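Local coordinates for protein N-terminal acetyltransferase B complex subunit MDM20 (Candida albicans, PDB 5K04) that probably serves as the non-catalytic, helical-repeat partner of the NAT3 chain in NatB, an N-terminal acetyltransferase complex, at residues Y466-S472 and M502-L508; V512-L516 and F531-L535; I542-Y546 and K575-L579; V580-E586 and L621-K625. One frame throughout, in Å; residues are numbered along the deposited sequence.

In the fold
The four contacts follow one another along the chain, each closing before the next opens, in an all-helical region. Contact 1 joins helix 456-485 to the end of helix 489-503 and the start of helix 506-521, whose next turns pack on helix 525-537 in contact 2, about 12 Å away between centres. Contact 3 brings the loop after helix 539-542 onto helix 571-584, about 11 Å from contact 2, and contact 4 uses the end of that same helix against helix 608-625. Contacts 1 and 4 lie about 25 Å apart between centres and do not touch. The series thus links successive helices from beside the NAT3 chain, about 9 Å from this chain's centre, out to about 28 Å.

Contact 1 (Y466-S472 and M502-L508)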
# COMPACT_ATOMS: atom_id res chain seq x y z
N TYR A 466 12.04 3.96 6.09
CA TYR A 466 11.33 4.59 7.20
C TYR A 466 11.06 6.07 6.96
O TYR A 466 10.02 6.59 7.37
CB TYR A 466 12.09 4.41 8.52
CG TYR A 466 11.28 4.99 9.66
CD1 TYR A 466 10.22 4.28 10.21
CD2 TYR A 466 11.55 6.26 10.15
CE1 TYR A 466 9.44 4.82 11.24
CE2 TYR A 466 10.77 6.81 11.18
CZ TYR A 466 9.72 6.08 11.72
OH TYR A 466 8.94 6.63 12.73
N ARG A 467 11.99 6.77 6.28
CA ARG A 467 11.76 8.19 5.98
C ARG A 467 10.61 8.38 4.99
O ARG A 467 9.94 9.42 5.03
CB ARG A 467 13.04 8.84 5.45
CG ARG A 467 14.10 9.01 6.54
CD ARG A 467 15.34 9.73 6.04
NE ARG A 467 16.36 9.82 7.09
CZ ARG A 467 17.55 9.22 7.04
NH1 ARG A 467 17.86 8.49 5.97
NH2 ARG A 467 18.41 9.35 8.04
N PHE A 468 10.37 7.40 4.12
CA PHE A 468 9.16 7.42 3.30
C PHE A 468 7.92 7.42 4.19
O PHE A 468 6.99 8.20 3.98
CB PHE A 468 9.14 6.23 2.33
CG PHE A 468 7.78 5.58 2.21
CD1 PHE A 468 6.74 6.23 1.54
CD2 PHE A 468 7.52 4.34 2.78
CE1 PHE A 468 5.48 5.66 1.45
CE2 PHE A 468 6.26 3.76 2.69
CZ PHE A 468 5.24 4.42 2.03
N TYR A 469 7.91 6.54 5.19
CA TYR A 469 6.80 6.48 6.15
C TYR A 469 6.61 7.82 6.86
O TYR A 469 5.47 8.28 7.04
CB TYR A 469 7.04 5.35 7.15
CG TYR A 469 6.74 3.97 6.58
CD1 TYR A 469 5.42 3.56 6.40
CD2 TYR A 469 7.75 3.09 6.22
CE1 TYR A 469 5.11 2.32 5.90
CE2 TYR A 469 7.44 1.81 5.70
CZ TYR A 469 6.11 1.44 5.54
OH TYR A 469 5.74 0.22 5.02
N LEU A 470 7.70 8.47 7.27
CA LEU A 470 7.60 9.79 7.89
C LEU A 470 7.01 10.81 6.92
O LEU A 470 6.20 11.65 7.31
CB LEU A 470 8.98 10.25 8.34
CG LEU A 470 9.60 9.66 9.60
CD1 LEU A 470 11.01 10.24 9.80
CD2 LEU A 470 8.71 9.98 10.78
N THR A 471 7.43 10.75 5.65
CA THR A 471 6.98 11.68 4.63
C THR A 471 5.50 11.46 4.28
O THR A 471 4.73 12.42 4.17
CB THR A 471 7.87 11.52 3.40
OG1 THR A 471 9.19 11.96 3.72
CG2 THR A 471 7.33 12.30 2.20
N SER A 472 5.10 10.20 4.11
CA SER A 472 3.72 9.88 3.78
C SER A 472 2.76 10.29 4.89
O SER A 472 1.70 10.85 4.63
CB SER A 472 3.61 8.38 3.48
OG SER A 472 2.26 8.02 3.22
N MET A 502 -2.11 3.20 6.77
CA MET A 502 -0.68 3.47 6.81
C MET A 502 -0.15 3.65 8.22
O MET A 502 1.06 3.53 8.44
CB MET A 502 -0.37 4.73 5.98
CG MET A 502 -0.22 4.50 4.48
SD MET A 502 1.04 3.34 4.02
CE MET A 502 1.45 4.01 2.45
N GLN A 503 -1.04 3.91 9.18
CA GLN A 503 -0.63 4.33 10.52
C GLN A 503 0.06 3.20 11.29
O GLN A 503 0.99 3.46 12.06
CB GLN A 503 -1.85 4.81 11.29
CG GLN A 503 -1.54 5.27 12.69
CD GLN A 503 -2.79 5.45 13.51
OE1 GLN A 503 -3.53 4.50 13.78
NE2 GLN A 503 -3.05 6.70 13.89
N ASN A 504 -0.38 1.96 11.10
CA ASN A 504 0.13 0.84 11.88
C ASN A 504 0.18 -0.42 11.04
O ASN A 504 -0.35 -1.47 11.41
CB ASN A 504 -0.70 0.61 13.13
CG ASN A 504 0.10 -0.06 14.19
OD1 ASN A 504 1.34 0.03 14.19
ND2 ASN A 504 -0.57 -0.74 15.09
N SER A 505 0.82 -0.33 9.87
CA SER A 505 0.86 -1.45 8.96
C SER A 505 1.97 -2.41 9.38
O SER A 505 2.95 -2.03 10.03
CB SER A 505 1.05 -0.99 7.51
OG SER A 505 2.40 -0.72 7.19
N ILE A 506 1.79 -3.68 9.00
CA ILE A 506 2.80 -4.68 9.28
C ILE A 506 4.10 -4.33 8.56
O ILE A 506 5.20 -4.57 9.08
CB ILE A 506 2.27 -6.08 8.90
CG1 ILE A 506 3.33 -7.17 9.15
CG2 ILE A 506 1.78 -6.12 7.45
CD1 ILE A 506 3.54 -7.47 10.61
N SER A 507 4.00 -3.69 7.39
CA SER A 507 5.21 -3.30 6.65
C SER A 507 5.98 -2.18 7.36
O SER A 507 7.22 -2.13 7.27
CB SER A 507 4.83 -2.89 5.22
OG SER A 507 4.18 -3.95 4.54
N LEU A 508 5.27 -1.28 8.03
CA LEU A 508 5.91 -0.21 8.81
C LEU A 508 6.60 -0.78 10.03
O LEU A 508 7.74 -0.41 10.35
CB LEU A 508 4.86 0.82 9.25
CG LEU A 508 5.22 1.65 10.48
CD1 LEU A 508 6.38 2.61 10.20
CD2 LEU A 508 3.97 2.41 11.06
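Y469 and L508 carry the apolar part of this contact. L508 CB sits over one face of the Y469 ring, 4.0 Å from its centroid and 24° off the ring normal, a CH-pi contact displaced toward the rim. F468, from the same helix as Y469, covers the opposite face with CE2, so the ring is held from both sides. L508 CD1 reaches on to Y466, lying 3.9 Å from CE1 of that ring. Farther along, the M502 chain bends at chi2 (-58°) and brings its methyl CE to the edge of the F468 ring, 3.8 Å from CZ and near the ring plane.

The polar part gathers where helix 506-521 begins. S505 is its N-cap: S505 OG accepts from L508 N at 3.0 Å, with an angle of 151° at the hydrogen. The hydroxyl of Y469 ends beside this turn, Y469 OH lying 3.2 Å from S507 CB, but it bonds elsewhere, to the carboxylate of E443. S505 OG shares E443 OE1, and S507 OG bonds to the backbone oxygen of E443, so one residue ties both sides together.

Successive helices pack here as in the TPR-like solenoid expected of this family. Helix 440-445, which supplies E443, also packs on F468 and M502. Helix 525-537 covers Y466 and L508 through Y534, while F13 and V29 of the NAT3 chain rest on M502 and S472.

Contact 2 (V512-L516 and F531-L535)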
# COMPACT_ATOMS: atom_id res chain seq x y z
N VAL A 512 10.59 -1.05 11.20
CA VAL A 512 11.18 -0.68 12.49
C VAL A 512 11.90 -1.87 13.11
O VAL A 512 13.03 -1.75 13.59
CB VAL A 512 10.11 -0.11 13.44
CG1 VAL A 512 10.68 0.14 14.84
CG2 VAL A 512 9.50 1.20 12.88
N ALA A 513 11.27 -3.06 13.08
CA ALA A 513 11.89 -4.26 13.63
C ALA A 513 13.22 -4.56 12.94
O ALA A 513 14.20 -4.93 13.60
CB ALA A 513 10.95 -5.45 13.48
N LYS A 514 13.26 -4.39 11.62
CA LYS A 514 14.45 -4.69 10.83
C LYS A 514 15.57 -3.69 11.12
O LYS A 514 16.75 -4.07 11.19
CB LYS A 514 14.08 -4.68 9.35
CG LYS A 514 15.12 -5.27 8.46
CD LYS A 514 15.04 -6.80 8.44
CE LYS A 514 15.97 -7.32 7.35
NZ LYS A 514 15.92 -8.79 7.23
N ILE A 515 15.23 -2.42 11.28
CA ILE A 515 16.22 -1.41 11.65
C ILE A 515 16.83 -1.74 13.00
O ILE A 515 18.05 -1.64 13.20
CB ILE A 515 15.58 -0.02 11.65
CG1 ILE A 515 15.33 0.44 10.21
CG2 ILE A 515 16.43 0.97 12.47
CD1 ILE A 515 14.32 1.58 10.12
N LEU A 516 15.98 -2.09 13.97
CA LEU A 516 16.47 -2.41 15.30
C LEU A 516 17.40 -3.62 15.26
O LEU A 516 18.50 -3.58 15.81
CB LEU A 516 15.29 -2.66 16.23
CG LEU A 516 14.48 -1.41 16.55
CD1 LEU A 516 13.12 -1.76 17.18
CD2 LEU A 516 15.30 -0.53 17.47
N PHE A 531 14.58 4.97 17.38
CA PHE A 531 13.52 3.99 17.19
C PHE A 531 13.02 3.38 18.49
O PHE A 531 11.83 3.03 18.59
CB PHE A 531 14.00 2.93 16.20
CG PHE A 531 14.12 3.48 14.81
CD1 PHE A 531 12.98 3.64 14.02
CD2 PHE A 531 15.35 3.90 14.30
CE1 PHE A 531 13.08 4.18 12.73
CE2 PHE A 531 15.45 4.43 13.02
CZ PHE A 531 14.31 4.57 12.23
N ILE A 532 13.87 3.30 19.51
CA ILE A 532 13.38 3.04 20.86
C ILE A 532 12.38 4.12 21.25
O ILE A 532 11.31 3.84 21.82
CB ILE A 532 14.54 2.96 21.85
CG1 ILE A 532 15.47 1.80 21.50
CG2 ILE A 532 14.03 2.82 23.27
CD1 ILE A 532 14.74 0.53 21.20
N HIS A 533 12.69 5.39 20.94
CA HIS A 533 11.78 6.47 21.28
C HIS A 533 10.46 6.37 20.53
O HIS A 533 9.42 6.76 21.07
CB HIS A 533 12.45 7.82 21.02
CG HIS A 533 11.59 8.98 21.40
ND1 HIS A 533 11.31 9.29 22.71
CD2 HIS A 533 10.92 9.88 20.65
CE1 HIS A 533 10.52 10.35 22.75
NE2 HIS A 533 10.27 10.73 21.51
N TYR A 534 10.47 5.85 19.30
CA TYR A 534 9.21 5.60 18.59
C TYR A 534 8.37 4.54 19.30
O TYR A 534 7.14 4.68 19.41
CB TYR A 534 9.50 5.16 17.15
CG TYR A 534 8.26 4.72 16.39
CD1 TYR A 534 7.42 5.65 15.78
CD2 TYR A 534 7.92 3.38 16.30
CE1 TYR A 534 6.28 5.26 15.09
CE2 TYR A 534 6.77 2.99 15.62
CZ TYR A 534 5.96 3.92 15.02
OH TYR A 534 4.83 3.53 14.34
N LEU A 535 9.01 3.47 19.78
CA LEU A 535 8.26 2.39 20.42
C LEU A 535 7.56 2.86 21.69
O LEU A 535 6.38 2.56 21.91
CB LEU A 535 9.20 1.22 20.74
CG LEU A 535 9.97 0.53 19.61
CD1 LEU A 535 10.84 -0.58 20.19
CD2 LEU A 535 9.05 -0.01 18.58
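V512-L516 and F531-L535 belong to consecutive helices that run roughly antiparallel, their short axes 10.9 Å apart at closest approach and 141° between directions. They form a helical hairpin, consistent with the TPR-like solenoid expected of this family: helix 506-521 turns back through a short connection into helix 525-537, and the inner faces meet through apolar side chains.

F531 is the main aromatic of the interface. I515 lies across its ring at about a right angle and touches it with two branches. CG2 stands over one face, 3.9 Å from the ring centroid and 26° off the normal, as a CH-pi contact; CD1 reaches the far end of the ring, 3.7 Å from F531 CZ. With chi1 at -73° CG2 lies over the ring, and the extended chi2 carries CD1 to the same face, toward CZ. Y466 of helix 456-485 meets F531 as an edge-to-face pair.

L516 works the other flank. Its CD2 methyl touches both F531 CB and I532 CD1, 3.9 Å from each. V512 lies one turn earlier, opposite the later turn of the partner helix, where it and L535 slide past each other in opposite directions and V512 CG1 comes 4.1 Å from L535 CD2. Y581 of helix 571-584 packs on both L516 and L535, and these two leucines meet tip to tip, L516 CD1 lying 4.0 Å from L535 CD1.

Contact 3 (I542-Y546 and K575-L579); sequences IVSDY and KLKLL
K575 starts out extended, CG anti to the backbone N (chi1 179°), then bends at chi3 (-69°), and this kink lays its far end across the Y546 ring. CE stands over the face, 4.0 Å from the ring centroid, as a CH-pi contact; NZ follows at 4.8 Å from the centroid, 20° off the normal, as a cation-pi contact. Y546 is steadied in turn by its own loop: Y546 OH donates to I542 O at 2.7 Å, in the carbonyl plane on a lone pair.

The ammonium is also gripped by the loop backbone. K575 NZ donates to S544 O from above the carbonyl plane, the modelled length being doubtfully short. One water accepts from K575 NZ at 3.0 Å and donates to V543 O, and another accepts from Y546 N and, weakly, from the lysine. D545 OD1 adds a long salt bridge, 3.9 Å from K575 NZ.

Beside this polar knot, I542 CG2 packs 3.9 Å from both L578 CB and L579 CD2.

The loop is thus fastened along helix 571-584. N509 of helix 506-521 touches I542, Y546 and L578, while helix 591-601 also packs here, V596 meeting V543 and I600 meeting K575 and L579.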
# COMPACT_ATOMS: atom_id res chain seq x y z
N ILE A 542 1.85 -0.59 18.82
CA ILE A 542 2.71 -1.77 18.81
C ILE A 542 1.94 -3.00 19.28
O ILE A 542 2.14 -4.12 18.78
CB ILE A 542 3.95 -1.51 19.68
CG1 ILE A 542 4.79 -0.36 19.11
CG2 ILE A 542 4.76 -2.79 19.91
CD1 ILE A 542 5.05 -0.45 17.66
N VAL A 543 1.04 -2.81 20.25
CA VAL A 543 0.27 -3.88 20.88
C VAL A 543 -1.04 -4.16 20.15
O VAL A 543 -1.71 -5.17 20.44
CB VAL A 543 0.07 -3.48 22.36
CG1 VAL A 543 -0.85 -4.43 23.10
CG2 VAL A 543 1.43 -3.43 23.05
N SER A 544 -1.42 -3.31 19.20
CA SER A 544 -2.65 -3.47 18.45
C SER A 544 -2.44 -4.41 17.28
O SER A 544 -1.35 -4.95 17.05
CB SER A 544 -3.18 -2.12 17.97
OG SER A 544 -3.48 -1.30 19.07
N ASP A 545 -3.50 -4.63 16.52
CA ASP A 545 -3.43 -5.42 15.31
C ASP A 545 -3.01 -4.52 14.16
O ASP A 545 -3.50 -3.39 14.02
CB ASP A 545 -4.78 -6.07 15.02
CG ASP A 545 -5.09 -7.18 16.01
OD1 ASP A 545 -4.17 -8.00 16.27
OD2 ASP A 545 -6.22 -7.22 16.53
N TYR A 546 -2.08 -5.03 13.36
CA TYR A 546 -1.48 -4.29 12.26
C TYR A 546 -2.31 -4.47 10.98
O TYR A 546 -2.88 -5.54 10.74
CB TYR A 546 -0.04 -4.76 12.03
CG TYR A 546 0.88 -4.74 13.26
CD1 TYR A 546 0.59 -3.95 14.37
CD2 TYR A 546 2.04 -5.50 13.28
CE1 TYR A 546 1.45 -3.94 15.49
CE2 TYR A 546 2.90 -5.49 14.39
CZ TYR A 546 2.61 -4.71 15.48
OH TYR A 546 3.46 -4.73 16.56
N LYS A 575 5.87 -8.37 15.69
CA LYS A 575 5.28 -7.74 16.87
C LYS A 575 6.09 -8.06 18.13
O LYS A 575 6.32 -7.18 18.97
CB LYS A 575 3.83 -8.20 17.04
CG LYS A 575 3.19 -7.59 18.29
CD LYS A 575 1.71 -7.93 18.41
CE LYS A 575 0.88 -7.23 17.34
NZ LYS A 575 -0.58 -7.31 17.63
N LEU A 576 6.56 -9.31 18.26
CA LEU A 576 7.28 -9.72 19.45
C LEU A 576 8.64 -9.04 19.54
O LEU A 576 9.09 -8.69 20.63
CB LEU A 576 7.43 -11.24 19.48
CG LEU A 576 6.14 -12.01 19.74
CD1 LEU A 576 6.34 -13.52 19.48
CD2 LEU A 576 5.67 -11.75 21.16
N LYS A 577 9.30 -8.88 18.39
CA LYS A 577 10.56 -8.15 18.36
C LYS A 577 10.38 -6.75 18.93
O LYS A 577 11.18 -6.28 19.74
CB LYS A 577 11.11 -8.08 16.93
CG LYS A 577 11.57 -9.42 16.37
CD LYS A 577 12.61 -10.10 17.24
CE LYS A 577 13.23 -11.31 16.55
NZ LYS A 577 14.06 -10.97 15.32
N LEU A 578 9.30 -6.07 18.51
CA LEU A 578 9.05 -4.71 18.98
C LEU A 578 8.71 -4.69 20.46
O LEU A 578 9.14 -3.79 21.19
CB LEU A 578 7.94 -4.07 18.15
CG LEU A 578 8.27 -4.02 16.65
CD1 LEU A 578 7.18 -3.28 15.90
CD2 LEU A 578 9.62 -3.36 16.42
N LEU A 579 7.98 -5.70 20.94
CA LEU A 579 7.78 -5.84 22.38
C LEU A 579 9.11 -6.04 23.09
O LEU A 579 9.39 -5.36 24.09
CB LEU A 579 6.84 -7.01 22.66
CG LEU A 579 5.44 -6.80 22.08
CD1 LEU A 579 4.54 -7.99 22.37
CD2 LEU A 579 4.84 -5.54 22.66
O HOH W 1 -1.51 -7.88 20.41
O HOH W 2 -1.15 -7.61 14.31

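Contact 4 (V580-E586 and L621-K625)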
# COMPACT_ATOMS: atom_id res chain seq x y z
N VAL A 580 9.94 -6.94 22.58
CA VAL A 580 11.26 -7.18 23.18
C VAL A 580 11.98 -5.86 23.41
O VAL A 580 12.39 -5.54 24.53
CB VAL A 580 12.11 -8.14 22.31
CG1 VAL A 580 13.58 -8.13 22.77
CG2 VAL A 580 11.56 -9.55 22.36
N TYR A 581 12.12 -5.07 22.35
CA TYR A 581 12.85 -3.82 22.48
C TYR A 581 12.12 -2.85 23.40
O TYR A 581 12.75 -2.11 24.16
CB TYR A 581 13.09 -3.21 21.09
CG TYR A 581 14.21 -3.93 20.35
CD1 TYR A 581 15.55 -3.60 20.58
CD2 TYR A 581 13.94 -4.92 19.43
CE1 TYR A 581 16.59 -4.24 19.91
CE2 TYR A 581 14.97 -5.57 18.75
CZ TYR A 581 16.30 -5.24 19.01
OH TYR A 581 17.31 -5.89 18.34
N SER A 582 10.79 -2.86 23.37
CA SER A 582 10.01 -2.01 24.26
C SER A 582 10.25 -2.38 25.72
O SER A 582 10.30 -1.50 26.59
CB SER A 582 8.52 -2.12 23.92
OG SER A 582 8.27 -1.78 22.56
N ILE A 583 10.39 -3.67 26.00
CA ILE A 583 10.58 -4.15 27.36
C ILE A 583 12.00 -3.89 27.84
O ILE A 583 12.22 -3.36 28.94
CB ILE A 583 10.23 -5.65 27.44
CG1 ILE A 583 8.74 -5.84 27.18
CG2 ILE A 583 10.67 -6.22 28.77
CD1 ILE A 583 8.35 -7.22 26.64
N VAL A 584 12.99 -4.25 27.02
CA VAL A 584 14.39 -3.96 27.31
C VAL A 584 14.57 -2.52 27.79
O VAL A 584 15.28 -2.25 28.77
CB VAL A 584 15.25 -4.24 26.06
CG1 VAL A 584 16.65 -3.67 26.24
CG2 VAL A 584 15.28 -5.72 25.76
N PHE A 585 13.90 -1.58 27.12
CA PHE A 585 14.07 -0.16 27.41
C PHE A 585 12.88 0.42 28.18
O PHE A 585 12.63 1.63 28.13
CB PHE A 585 14.33 0.62 26.12
CG PHE A 585 15.66 0.27 25.47
CD1 PHE A 585 16.84 0.85 25.92
CD2 PHE A 585 15.72 -0.63 24.42
CE1 PHE A 585 18.06 0.55 25.32
CE2 PHE A 585 16.93 -0.95 23.81
CZ PHE A 585 18.11 -0.36 24.26
N GLU A 586 12.16 -0.42 28.91
CA GLU A 586 11.14 0.03 29.86
C GLU A 586 11.81 0.30 31.20
O GLU A 586 12.57 -0.54 31.70
CB GLU A 586 10.03 -1.02 29.99
CG GLU A 586 8.89 -0.69 30.97
CD GLU A 586 8.36 0.73 30.85
OE1 GLU A 586 8.25 1.26 29.73
OE2 GLU A 586 8.06 1.34 31.90
N LEU A 621 13.71 -11.38 29.87
CA LEU A 621 13.18 -10.07 30.19
C LEU A 621 12.54 -10.05 31.57
O LEU A 621 12.68 -9.07 32.31
CB LEU A 621 12.17 -9.66 29.12
CG LEU A 621 12.78 -9.64 27.71
CD1 LEU A 621 11.69 -9.57 26.65
CD2 LEU A 621 13.74 -8.47 27.55
N LYS A 622 11.86 -11.14 31.94
CA LYS A 622 11.23 -11.24 33.26
C LYS A 622 12.27 -11.16 34.37
O LYS A 622 12.06 -10.50 35.40
CB LYS A 622 10.43 -12.55 33.36
CG LYS A 622 8.91 -12.35 33.36
CD LYS A 622 8.17 -13.56 33.91
CE LYS A 622 7.49 -13.30 35.24
NZ LYS A 622 6.12 -12.75 35.11
N ILE A 623 13.42 -11.81 34.17
CA ILE A 623 14.48 -11.87 35.15
C ILE A 623 15.22 -10.54 35.27
O ILE A 623 15.68 -10.17 36.35
CB ILE A 623 15.43 -13.01 34.75
CG1 ILE A 623 14.92 -14.35 35.26
CG2 ILE A 623 16.82 -12.76 35.17
CD1 ILE A 623 15.55 -15.47 34.49
N THR A 624 15.32 -9.79 34.18
CA THR A 624 16.05 -8.52 34.17
C THR A 624 15.17 -7.29 34.35
O THR A 624 15.65 -6.28 34.86
CB THR A 624 16.82 -8.37 32.86
OG1 THR A 624 15.91 -8.50 31.76
CG2 THR A 624 17.90 -9.45 32.77
N LYS A 625 13.89 -7.35 33.98
CA LYS A 625 13.07 -6.15 33.91
C LYS A 625 11.86 -6.19 34.84
O LYS A 625 11.01 -5.30 34.78
CB LYS A 625 12.59 -5.92 32.46
CG LYS A 625 13.71 -5.92 31.42
CD LYS A 625 14.62 -4.72 31.60
CE LYS A 625 13.82 -3.43 31.58
NZ LYS A 625 14.70 -2.24 31.65
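K625 NZ is gripped by two backbone carbonyls across the contact, donating to E586 O at 2.7 Å and to V584 O at 2.9 Å. The two are approached differently. At E586 the donor is slightly tilted from the carbonyl plane, whereas at V584 it stands well above the plane, 48° out of it. Bends at chi2 and chi3 curl the lysine back over the end of the other helix, so that K625 CE also passes 3.1 Å from I583 O. F585 is the first residue to leave helical angles, and the ammonium therefore lies at the C-terminal end of helix 571-584, where carbonyls gather and a positive charge should be favoured. R682 NH2 is close by with a like charge, which these carbonyls may partly offset.

Helix 571-584 and helix 608-625 run nearly parallel, 22° apart and 10.9 Å at the closest approach of their short axes. Helix 591-601 comes between them in sequence and packs on V580 and I583, so these are alternate helices in the succession, a relation expected in an alpha-solenoid.

L621 supplies the apolar half. Its CB meets I583 CG2 at 3.8 Å, the two side chains crossing at about a right angle. Branch CD2 turns to V584 and lies 3.6 Å from CG2 of that valine; branch CD1 lies toward V580 and also touches I583. Helix 661-682 covers V580 and V584 through I675 and L678. The carboxylate of E586 turns elsewhere, to a salt bridge between OE1 and NZ of K536.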